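Local coordinates for protein exopolygalacturonase (Yersinia enterocolitica, PDB 2UVF) that hydrolyses the galacturonic acid chains of pectin from their ends, as an exo-acting family 28 glycoside hydrolase with a parallel beta-helix, at residues 69-74 / 128-133; 111-116 / 425-430. All coordinates share one frame; numbering follows the deposited sequence.

Both contacts involve the N-terminal fibronectin type III domain, but at different depths. Interaction 1 lies within it, pairing strands 66-73 and 125-134 of its four-stranded antiparallel sheet. Interaction 2, about 15 Å away between centres, joins the domain to the glycosidase beta-helix, bringing residues 111-116, which run into edge strand 114-117 of the other sheet, against the end of strand 421-427. The segments alternate along the chain: 69-74, 111-116, 128-133, then 425-430. The contacts also touch each other: Ile-71 CD1 lies 3.6 Å from Phe-115 CD1, and Tyr-69 packs on the backbone of Met-112. The domain core is thus continuous with the layer that rests on the catalytic domain.

Interaction 1. Residues 69-74 / 128-133; sequences YQIFSA and FTVKAQ
Phe-72 and Lys-131 both turn CG away from their own carbonyl carbon and alongside the backbone N (chi1 -45° and -53°), which brings the ring over to the extended lysine chain on the neighbouring strand. The two cross at roughly a right angle, with Phe-72 CE2 3.3 Å from Lys-131 CG. Lysine suits this partly exposed face because its methylenes can pack against an aromatic ring while the ammonium reaches onward. Farther along the same face, Gln-70 NE2 donates to Gln-133 OE1 at 2.8 Å, in the acceptor's carbonyl plane and on a lone pair, although the two amides are turned 81° apart. Four backbone bonds hold the strands, a mutual pair between Gln-70 and Lys-131 and another between Phe-72 and Thr-129. On the buried face, apolar groups meet: Tyr-69 CE1 lies 3.7 Å from Ala-132 CB, where a small residue accommodates the ring, and Ile-71 CG1 lies 4.0 Å from Val-130 CG2. Their face packs on Leu-55 and Trp-57 of strand 53-58. Two central antiparallel strands of one sheet, with a buried face turned to the opposing sheet, are typical of the fibronectin type III beta-sandwich.

Interaction 2. Residues 111-116 / 425-430; sequences VMQNFT and WLFNNY
Gln-113 brings its amide nitrogen NE2 over one face of the Phe-427 ring, and the same atom to the edge of the Trp-425 indole. On that same phenyl face lies Trp-425 itself, whose CZ2 stands 3.8 Å above the Phe-427 plane and is offset toward its rim; in turn, Phe-427 CE2 covers the centre of one indole face. Asn-114 CB comes up at the phenyl edge. The glutamine amide plane is inclined 26° to the phenyl plane and 47° to the indole, and Gln-113 NE2 meets the indole near its plane, 3.4 Å from Trp-425 CZ2. Gln-113 CB packs 3.7 Å from Phe-427 CD1, while the amide oxygen OE1 of Gln-113 lies beside Phe-427 CB. Glutamine fits here because its methylenes serve the aromatic surface while its terminus meets polar groups. That NE2 donates to Glu-454 OE2 and to the carbonyl of Trp-57, and Trp-425 NE1 donates to the same carboxylate oxygen.

Asn-428 occupies the left-handed backbone region (phi 55°), which asparagine tolerates well, and this turn projects its side chain at the 111-114 backbone. The Met-112 methyl CE flanks this amide, 4.0 Å from Asn-428 CG. The next residue, Asn-429, bonds to Asn-456 and to the backbones of Val-393 and Asn-396, consistent with the asparagine ladders of parallel beta-helices.

The contact thus joins the two domains through Gln-113 against Phe-427 and Trp-425. Glu-454 OE2 receives one N-H from each segment, and the bond from Gln-113 crosses from the fibronectin type III domain to the beta-helix; the two donors should help to stabilise the carboxylate's negative charge.

Interaction 1. Residues 69-74 / 128-133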
ATOM      1  N   TYR A  69     -21.143  -9.870  -7.720  1.00 39.71           N
ATOM      2  CA  TYR A  69     -20.737 -10.272  -9.078  1.00 39.32           C
ATOM      3  C   TYR A  69     -20.634 -11.794  -9.130  1.00 39.82           C
ATOM      4  O   TYR A  69     -20.285 -12.420  -8.120  1.00 39.75           O
ATOM      5  CB  TYR A  69     -19.382  -9.665  -9.448  1.00 38.54           C
ATOM      6  CG  TYR A  69     -19.433  -8.197  -9.782  1.00 37.95           C
ATOM      7  CD1 TYR A  69     -19.634  -7.761 -11.097  1.00 35.39           C
ATOM      8  CD2 TYR A  69     -19.271  -7.231  -8.783  1.00 37.26           C
ATOM      9  CE1 TYR A  69     -19.685  -6.401 -11.407  1.00 35.60           C
ATOM     10  CE2 TYR A  69     -19.315  -5.874  -9.084  1.00 36.66           C
ATOM     11  CZ  TYR A  69     -19.526  -5.460 -10.387  1.00 36.56           C
ATOM     12  OH  TYR A  69     -19.554  -4.108 -10.656  1.00 36.98           O
ATOM     13  N   GLN A  70     -20.939 -12.380 -10.292  1.00 40.40           N
ATOM     14  CA  GLN A  70     -20.922 -13.840 -10.465  1.00 41.38           C
ATOM     15  C   GLN A  70     -19.955 -14.229 -11.564  1.00 41.58           C
ATOM     16  O   GLN A  70     -19.896 -13.568 -12.599  1.00 41.26           O
ATOM     17  CB  GLN A  70     -22.307 -14.369 -10.839  1.00 41.23           C
ATOM     18  CG  GLN A  70     -23.403 -14.141  -9.813  1.00 41.48           C
ATOM     19  CD  GLN A  70     -24.662 -14.951 -10.125  1.00 42.60           C
ATOM     20  OE1 GLN A  70     -24.785 -15.553 -11.204  1.00 45.30           O
ATOM     21  NE2 GLN A  70     -25.606 -14.962  -9.190  1.00 43.13           N
ATOM     22  N   ILE A  71     -19.236 -15.328 -11.354  1.00 42.32           N
ATOM     23  CA  ILE A  71     -18.107 -15.700 -12.215  1.00 43.43           C
ATOM     24  C   ILE A  71     -18.322 -17.061 -12.886  1.00 43.83           C
ATOM     25  O   ILE A  71     -18.609 -18.044 -12.223  1.00 44.17           O
ATOM     26  CB  ILE A  71     -16.743 -15.627 -11.438  1.00 42.91           C
ATOM     27  CG1 ILE A  71     -16.348 -14.166 -11.182  1.00 42.66           C
ATOM     28  CG2 ILE A  71     -15.628 -16.309 -12.208  1.00 43.38           C
ATOM     29  CD1 ILE A  71     -16.979 -13.541  -9.947  1.00 40.27           C
ATOM     30  N   PHE A  72     -18.177 -17.091 -14.209  1.00 45.35           N
ATOM     31  CA  PHE A  72     -18.429 -18.291 -15.011  1.00 46.26           C
ATOM     32  C   PHE A  72     -17.213 -18.652 -15.847  1.00 46.97           C
ATOM     33  O   PHE A  72     -16.635 -17.790 -16.515  1.00 46.90           O
ATOM     34  CB  PHE A  72     -19.609 -18.069 -15.969  1.00 46.38           C
ATOM     35  CG  PHE A  72     -20.806 -17.390 -15.350  1.00 46.30           C
ATOM     36  CD1 PHE A  72     -21.872 -18.142 -14.859  1.00 46.16           C
ATOM     37  CD2 PHE A  72     -20.890 -16.001 -15.305  1.00 46.54           C
ATOM     38  CE1 PHE A  72     -22.985 -17.532 -14.301  1.00 45.23           C
ATOM     39  CE2 PHE A  72     -22.003 -15.387 -14.745  1.00 47.01           C
ATOM     40  CZ  PHE A  72     -23.056 -16.158 -14.244  1.00 46.51           C
ATOM     41  N   SER A  73     -16.823 -19.924 -15.807  1.00 48.27           N
ATOM     42  CA  SER A  73     -15.846 -20.459 -16.748  1.00 49.45           C
ATOM     43  C   SER A  73     -16.622 -21.271 -17.772  1.00 50.57           C
ATOM     44  O   SER A  73     -17.432 -22.139 -17.397  1.00 51.29           O
ATOM     45  CB  SER A  73     -14.802 -21.326 -16.045  1.00 49.53           C
ATOM     46  OG  SER A  73     -13.941 -21.969 -16.975  1.00 50.25           O
ATOM     47  N   ALA A  74     -16.387 -20.994 -19.055  1.00 51.29           N
ATOM     48  CA  ALA A  74     -17.162 -21.597 -20.151  1.00 51.98           C
ATOM     49  C   ALA A  74     -18.655 -21.664 -19.796  1.00 52.35           C
ATOM     50  O   ALA A  74     -19.268 -22.737 -19.814  1.00 53.00           O
ATOM     51  CB  ALA A  74     -16.607 -22.984 -20.534  1.00 51.88           C
ATOM     52  N   PHE A 128     -13.317 -17.251 -19.154  1.00 45.43           N
ATOM     53  CA  PHE A 128     -13.939 -16.646 -17.974  1.00 43.93           C
ATOM     54  C   PHE A 128     -14.826 -15.449 -18.364  1.00 43.86           C
ATOM     55  O   PHE A 128     -14.424 -14.598 -19.180  1.00 43.24           O
ATOM     56  CB  PHE A 128     -12.868 -16.169 -16.967  1.00 43.09           C
ATOM     57  CG  PHE A 128     -12.024 -17.272 -16.358  1.00 41.29           C
ATOM     58  CD1 PHE A 128     -12.573 -18.184 -15.453  1.00 41.20           C
ATOM     59  CD2 PHE A 128     -10.657 -17.353 -16.642  1.00 38.75           C
ATOM     60  CE1 PHE A 128     -11.784 -19.197 -14.869  1.00 40.04           C
ATOM     61  CE2 PHE A 128      -9.860 -18.345 -16.067  1.00 37.77           C
ATOM     62  CZ  PHE A 128     -10.418 -19.269 -15.182  1.00 40.10           C
ATOM     63  N   THR A 129     -16.033 -15.399 -17.800  1.00 43.48           N
ATOM     64  CA  THR A 129     -16.841 -14.173 -17.823  1.00 43.98           C
ATOM     65  C   THR A 129     -17.338 -13.793 -16.419  1.00 43.70           C
ATOM     66  O   THR A 129     -17.360 -14.630 -15.515  1.00 43.85           O
ATOM     67  CB  THR A 129     -18.048 -14.225 -18.821  1.00 44.04           C
ATOM     68  OG1 THR A 129     -18.906 -15.331 -18.514  1.00 44.63           O
ATOM     69  CG2 THR A 129     -17.573 -14.307 -20.266  1.00 43.75           C
ATOM     70  N   VAL A 130     -17.733 -12.526 -16.266  1.00 43.53           N
ATOM     71  CA  VAL A 130     -18.281 -11.981 -15.009  1.00 43.13           C
ATOM     72  C   VAL A 130     -19.566 -11.157 -15.247  1.00 42.95           C
ATOM     73  O   VAL A 130     -19.634 -10.335 -16.167  1.00 42.17           O
ATOM     74  CB  VAL A 130     -17.198 -11.138 -14.213  1.00 43.14           C
ATOM     75  CG1 VAL A 130     -16.741  -9.901 -14.994  1.00 42.25           C
ATOM     76  CG2 VAL A 130     -17.700 -10.748 -12.833  1.00 43.13           C
ATOM     77  N   LYS A 131     -20.581 -11.400 -14.417  1.00 43.30           N
ATOM     78  CA  LYS A 131     -21.829 -10.619 -14.444  1.00 43.44           C
ATOM     79  C   LYS A 131     -22.053  -9.926 -13.103  1.00 43.49           C
ATOM     80  O   LYS A 131     -21.854 -10.548 -12.045  1.00 43.32           O
ATOM     81  CB  LYS A 131     -23.048 -11.523 -14.712  1.00 43.55           C
ATOM     82  CG  LYS A 131     -22.965 -12.417 -15.924  1.00 43.87           C
ATOM     83  CD  LYS A 131     -24.334 -13.021 -16.211  1.00 44.62           C
ATOM     84  CE  LYS A 131     -24.295 -13.969 -17.411  1.00 45.39           C
ATOM     85  NZ  LYS A 131     -25.633 -14.122 -18.074  1.00 44.62           N
ATOM     86  N   ALA A 132     -22.457  -8.657 -13.159  1.00 43.15           N
ATOM     87  CA  ALA A 132     -23.019  -7.944 -12.013  1.00 44.04           C
ATOM     88  C   ALA A 132     -24.324  -8.585 -11.552  1.00 44.83           C
ATOM     89  O   ALA A 132     -25.183  -8.935 -12.367  1.00 44.73           O
ATOM     90  CB  ALA A 132     -23.255  -6.483 -12.345  1.00 43.31           C
ATOM     91  N   GLN A 133     -24.457  -8.745 -10.240  1.00 45.77           N
ATOM     92  CA  GLN A 133     -25.683  -9.234  -9.641  1.00 46.75           C
ATOM     93  C   GLN A 133     -26.358  -8.054  -8.959  1.00 48.09           C
ATOM     94  O   GLN A 133     -25.714  -7.284  -8.241  1.00 47.86           O
ATOM     95  CB  GLN A 133     -25.393 -10.353  -8.636  1.00 46.71           C
ATOM     96  CG  GLN A 133     -26.620 -11.154  -8.199  1.00 45.73           C
ATOM     97  CD  GLN A 133     -26.363 -11.975  -6.956  1.00 44.95           C
ATOM     98  OE1 GLN A 133     -25.983 -13.141  -7.040  1.00 46.06           O
ATOM     99  NE2 GLN A 133     -26.552 -11.366  -5.793  1.00 43.57           N
TER

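Interaction 2. Residues 111-116 / 425-430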
ATOM      1  N   VAL A 111     -18.453  -3.132  -3.055  1.00 30.99           N
ATOM      2  CA  VAL A 111     -18.639  -4.358  -3.813  1.00 30.81           C
ATOM      3  C   VAL A 111     -17.293  -5.053  -4.033  1.00 31.21           C
ATOM      4  O   VAL A 111     -16.242  -4.405  -4.035  1.00 30.92           O
ATOM      5  CB  VAL A 111     -19.389  -4.083  -5.153  1.00 31.22           C
ATOM      6  CG1 VAL A 111     -20.843  -3.604  -4.875  1.00 29.62           C
ATOM      7  CG2 VAL A 111     -18.620  -3.065  -6.047  1.00 30.97           C
ATOM      8  N   MET A 112     -17.315  -6.375  -4.178  1.00 31.80           N
ATOM      9  CA  MET A 112     -16.095  -7.133  -4.509  1.00 32.46           C
ATOM     10  C   MET A 112     -15.763  -7.046  -6.005  1.00 32.87           C
ATOM     11  O   MET A 112     -16.664  -6.965  -6.844  1.00 33.35           O
ATOM     12  CB  MET A 112     -16.188  -8.586  -4.034  1.00 32.44           C
ATOM     13  CG  MET A 112     -16.392  -8.752  -2.513  1.00 31.76           C
ATOM     14  SD  MET A 112     -14.960  -8.295  -1.461  1.00 32.15           S
ATOM     15  CE  MET A 112     -15.379  -6.628  -1.001  1.00 30.25           C
ATOM     16  N   GLN A 113     -14.462  -7.038  -6.315  1.00 33.10           N
ATOM     17  CA  GLN A 113     -13.938  -6.871  -7.684  1.00 32.17           C
ATOM     18  C   GLN A 113     -12.892  -7.957  -7.980  1.00 33.14           C
ATOM     19  O   GLN A 113     -12.132  -7.856  -8.934  1.00 33.42           O
ATOM     20  CB  GLN A 113     -13.297  -5.499  -7.843  1.00 32.04           C
ATOM     21  CG  GLN A 113     -14.252  -4.320  -7.733  1.00 30.62           C
ATOM     22  CD  GLN A 113     -13.535  -2.991  -7.727  1.00 31.27           C
ATOM     23  OE1 GLN A 113     -13.576  -2.247  -6.747  1.00 27.77           O
ATOM     24  NE2 GLN A 113     -12.875  -2.680  -8.828  1.00 28.36           N
ATOM     25  N   ASN A 114     -12.854  -8.990  -7.148  1.00 33.59           N
ATOM     26  CA  ASN A 114     -11.896 -10.080  -7.313  1.00 34.29           C
ATOM     27  C   ASN A 114     -12.535 -11.428  -7.022  1.00 35.18           C
ATOM     28  O   ASN A 114     -13.456 -11.517  -6.211  1.00 36.30           O
ATOM     29  CB  ASN A 114     -10.637  -9.870  -6.443  1.00 33.20           C
ATOM     30  CG  ASN A 114     -10.891 -10.120  -4.963  1.00 33.01           C
ATOM     31  OD1 ASN A 114     -11.316  -9.211  -4.239  1.00 32.22           O
ATOM     32  ND2 ASN A 114     -10.612 -11.353  -4.499  1.00 26.02           N
ATOM     33  N   PHE A 115     -12.039 -12.465  -7.690  1.00 36.34           N
ATOM     34  CA  PHE A 115     -12.504 -13.841  -7.505  1.00 37.30           C
ATOM     35  C   PHE A 115     -11.330 -14.778  -7.803  1.00 37.81           C
ATOM     36  O   PHE A 115     -10.769 -14.740  -8.891  1.00 37.35           O
ATOM     37  CB  PHE A 115     -13.698 -14.118  -8.446  1.00 37.39           C
ATOM     38  CG  PHE A 115     -14.278 -15.518  -8.350  1.00 36.84           C
ATOM     39  CD1 PHE A 115     -15.420 -15.761  -7.599  1.00 36.27           C
ATOM     40  CD2 PHE A 115     -13.718 -16.578  -9.057  1.00 36.82           C
ATOM     41  CE1 PHE A 115     -15.970 -17.046  -7.516  1.00 36.70           C
ATOM     42  CE2 PHE A 115     -14.266 -17.862  -8.981  1.00 35.41           C
ATOM     43  CZ  PHE A 115     -15.387 -18.092  -8.205  1.00 35.61           C
ATOM     44  N   THR A 116     -10.959 -15.606  -6.827  1.00 39.14           N
ATOM     45  CA  THR A 116      -9.849 -16.567  -6.980  1.00 40.33           C
ATOM     46  C   THR A 116     -10.296 -17.982  -7.424  1.00 41.45           C
ATOM     47  O   THR A 116     -10.949 -18.710  -6.665  1.00 41.95           O
ATOM     48  CB  THR A 116      -9.013 -16.670  -5.681  1.00 39.73           C
ATOM     49  OG1 THR A 116      -8.640 -15.363  -5.264  1.00 39.64           O
ATOM     50  CG2 THR A 116      -7.762 -17.484  -5.894  1.00 39.75           C
ATOM     51  N   TRP A 425      -4.094   1.008  -8.596  1.00 28.72           N
ATOM     52  CA  TRP A 425      -5.486   0.638  -8.397  1.00 28.50           C
ATOM     53  C   TRP A 425      -5.596  -0.055  -7.046  1.00 27.61           C
ATOM     54  O   TRP A 425      -5.009  -1.101  -6.805  1.00 28.06           O
ATOM     55  CB  TRP A 425      -5.982  -0.159  -9.608  1.00 29.12           C
ATOM     56  CG  TRP A 425      -7.412  -0.585  -9.649  1.00 28.34           C
ATOM     57  CD1 TRP A 425      -8.485  -0.016  -9.026  1.00 28.46           C
ATOM     58  CD2 TRP A 425      -7.915  -1.704 -10.381  1.00 29.31           C
ATOM     59  NE1 TRP A 425      -9.638  -0.729  -9.312  1.00 27.70           N
ATOM     60  CE2 TRP A 425      -9.312  -1.761 -10.158  1.00 28.74           C
ATOM     61  CE3 TRP A 425      -7.318  -2.665 -11.214  1.00 30.32           C
ATOM     62  CZ2 TRP A 425     -10.119  -2.740 -10.741  1.00 29.58           C
ATOM     63  CZ3 TRP A 425      -8.125  -3.642 -11.795  1.00 30.30           C
ATOM     64  CH2 TRP A 425      -9.514  -3.667 -11.558  1.00 30.30           C
ATOM     65  N   LEU A 426      -6.280   0.596  -6.122  1.00 26.22           N
ATOM     66  CA  LEU A 426      -6.280   0.103  -4.733  1.00 25.92           C
ATOM     67  C   LEU A 426      -7.705  -0.247  -4.339  1.00 24.98           C
ATOM     68  O   LEU A 426      -8.504   0.639  -4.118  1.00 24.66           O
ATOM     69  CB  LEU A 426      -5.673   1.154  -3.775  1.00 25.68           C
ATOM     70  CG  LEU A 426      -4.284   1.798  -4.035  1.00 24.53           C
ATOM     71  CD1 LEU A 426      -3.220   0.768  -4.446  1.00 25.15           C
ATOM     72  CD2 LEU A 426      -4.359   2.919  -5.055  1.00 24.64           C
ATOM     73  N   PHE A 427      -8.019  -1.542  -4.275  1.00 24.60           N
ATOM     74  CA  PHE A 427      -9.395  -1.985  -4.052  1.00 24.57           C
ATOM     75  C   PHE A 427      -9.536  -3.179  -3.094  1.00 24.10           C
ATOM     76  O   PHE A 427      -8.622  -3.967  -2.949  1.00 23.77           O
ATOM     77  CB  PHE A 427     -10.123  -2.231  -5.400  1.00 24.53           C
ATOM     78  CG  PHE A 427      -9.526  -3.345  -6.251  1.00 24.24           C
ATOM     79  CD1 PHE A 427     -10.055  -4.636  -6.201  1.00 25.08           C
ATOM     80  CD2 PHE A 427      -8.464  -3.094  -7.123  1.00 26.33           C
ATOM     81  CE1 PHE A 427      -9.533  -5.680  -6.992  1.00 26.16           C
ATOM     82  CE2 PHE A 427      -7.916  -4.125  -7.917  1.00 24.47           C
ATOM     83  CZ  PHE A 427      -8.452  -5.417  -7.850  1.00 25.69           C
ATOM     84  N   ASN A 428     -10.700  -3.295  -2.459  1.00 24.31           N
ATOM     85  CA  ASN A 428     -11.030  -4.415  -1.566  1.00 24.44           C
ATOM     86  C   ASN A 428     -10.022  -4.637  -0.429  1.00 24.15           C
ATOM     87  O   ASN A 428      -9.711  -5.778  -0.064  1.00 24.56           O
ATOM     88  CB  ASN A 428     -11.270  -5.715  -2.362  1.00 25.38           C
ATOM     89  CG  ASN A 428     -12.399  -5.585  -3.389  1.00 25.71           C
ATOM     90  OD1 ASN A 428     -13.229  -4.661  -3.318  1.00 29.67           O
ATOM     91  ND2 ASN A 428     -12.439  -6.511  -4.334  1.00 26.22           N
ATOM     92  N   ASN A 429      -9.508  -3.536   0.115  1.00 22.52           N
ATOM     93  CA  ASN A 429      -8.559  -3.595   1.242  1.00 21.67           C
ATOM     94  C   ASN A 429      -9.258  -3.197   2.481  1.00 20.76           C
ATOM     95  O   ASN A 429     -10.256  -2.436   2.438  1.00 18.84           O
ATOM     96  CB  ASN A 429      -7.353  -2.660   1.022  1.00 20.88           C
ATOM     97  CG  ASN A 429      -6.594  -3.007  -0.222  1.00 19.57           C
ATOM     98  OD1 ASN A 429      -5.948  -4.022  -0.257  1.00 21.41           O
ATOM     99  ND2 ASN A 429      -6.706  -2.179  -1.273  1.00 21.05           N
ATOM    100  N   TYR A 430      -8.748  -3.728   3.590  1.00 21.48           N
ATOM    101  CA  TYR A 430      -9.154  -3.252   4.916  1.00 21.76           C
ATOM    102  C   TYR A 430      -7.999  -2.498   5.593  1.00 22.09           C
ATOM    103  O   TYR A 430      -6.965  -3.076   5.890  1.00 22.61           O
ATOM    104  CB  TYR A 430      -9.583  -4.433   5.764  1.00 21.81           C
ATOM    105  CG  TYR A 430     -10.176  -4.079   7.105  1.00 21.45           C
ATOM    106  CD1 TYR A 430     -11.517  -3.760   7.233  1.00 21.12           C
ATOM    107  CD2 TYR A 430      -9.388  -4.102   8.261  1.00 20.87           C
ATOM    108  CE1 TYR A 430     -12.058  -3.460   8.495  1.00 21.58           C
ATOM    109  CE2 TYR A 430      -9.903  -3.804   9.487  1.00 21.32           C
ATOM    110  CZ  TYR A 430     -11.239  -3.487   9.615  1.00 22.04           C
ATOM    111  OH  TYR A 430     -11.753  -3.214  10.882  1.00 20.87           O
TER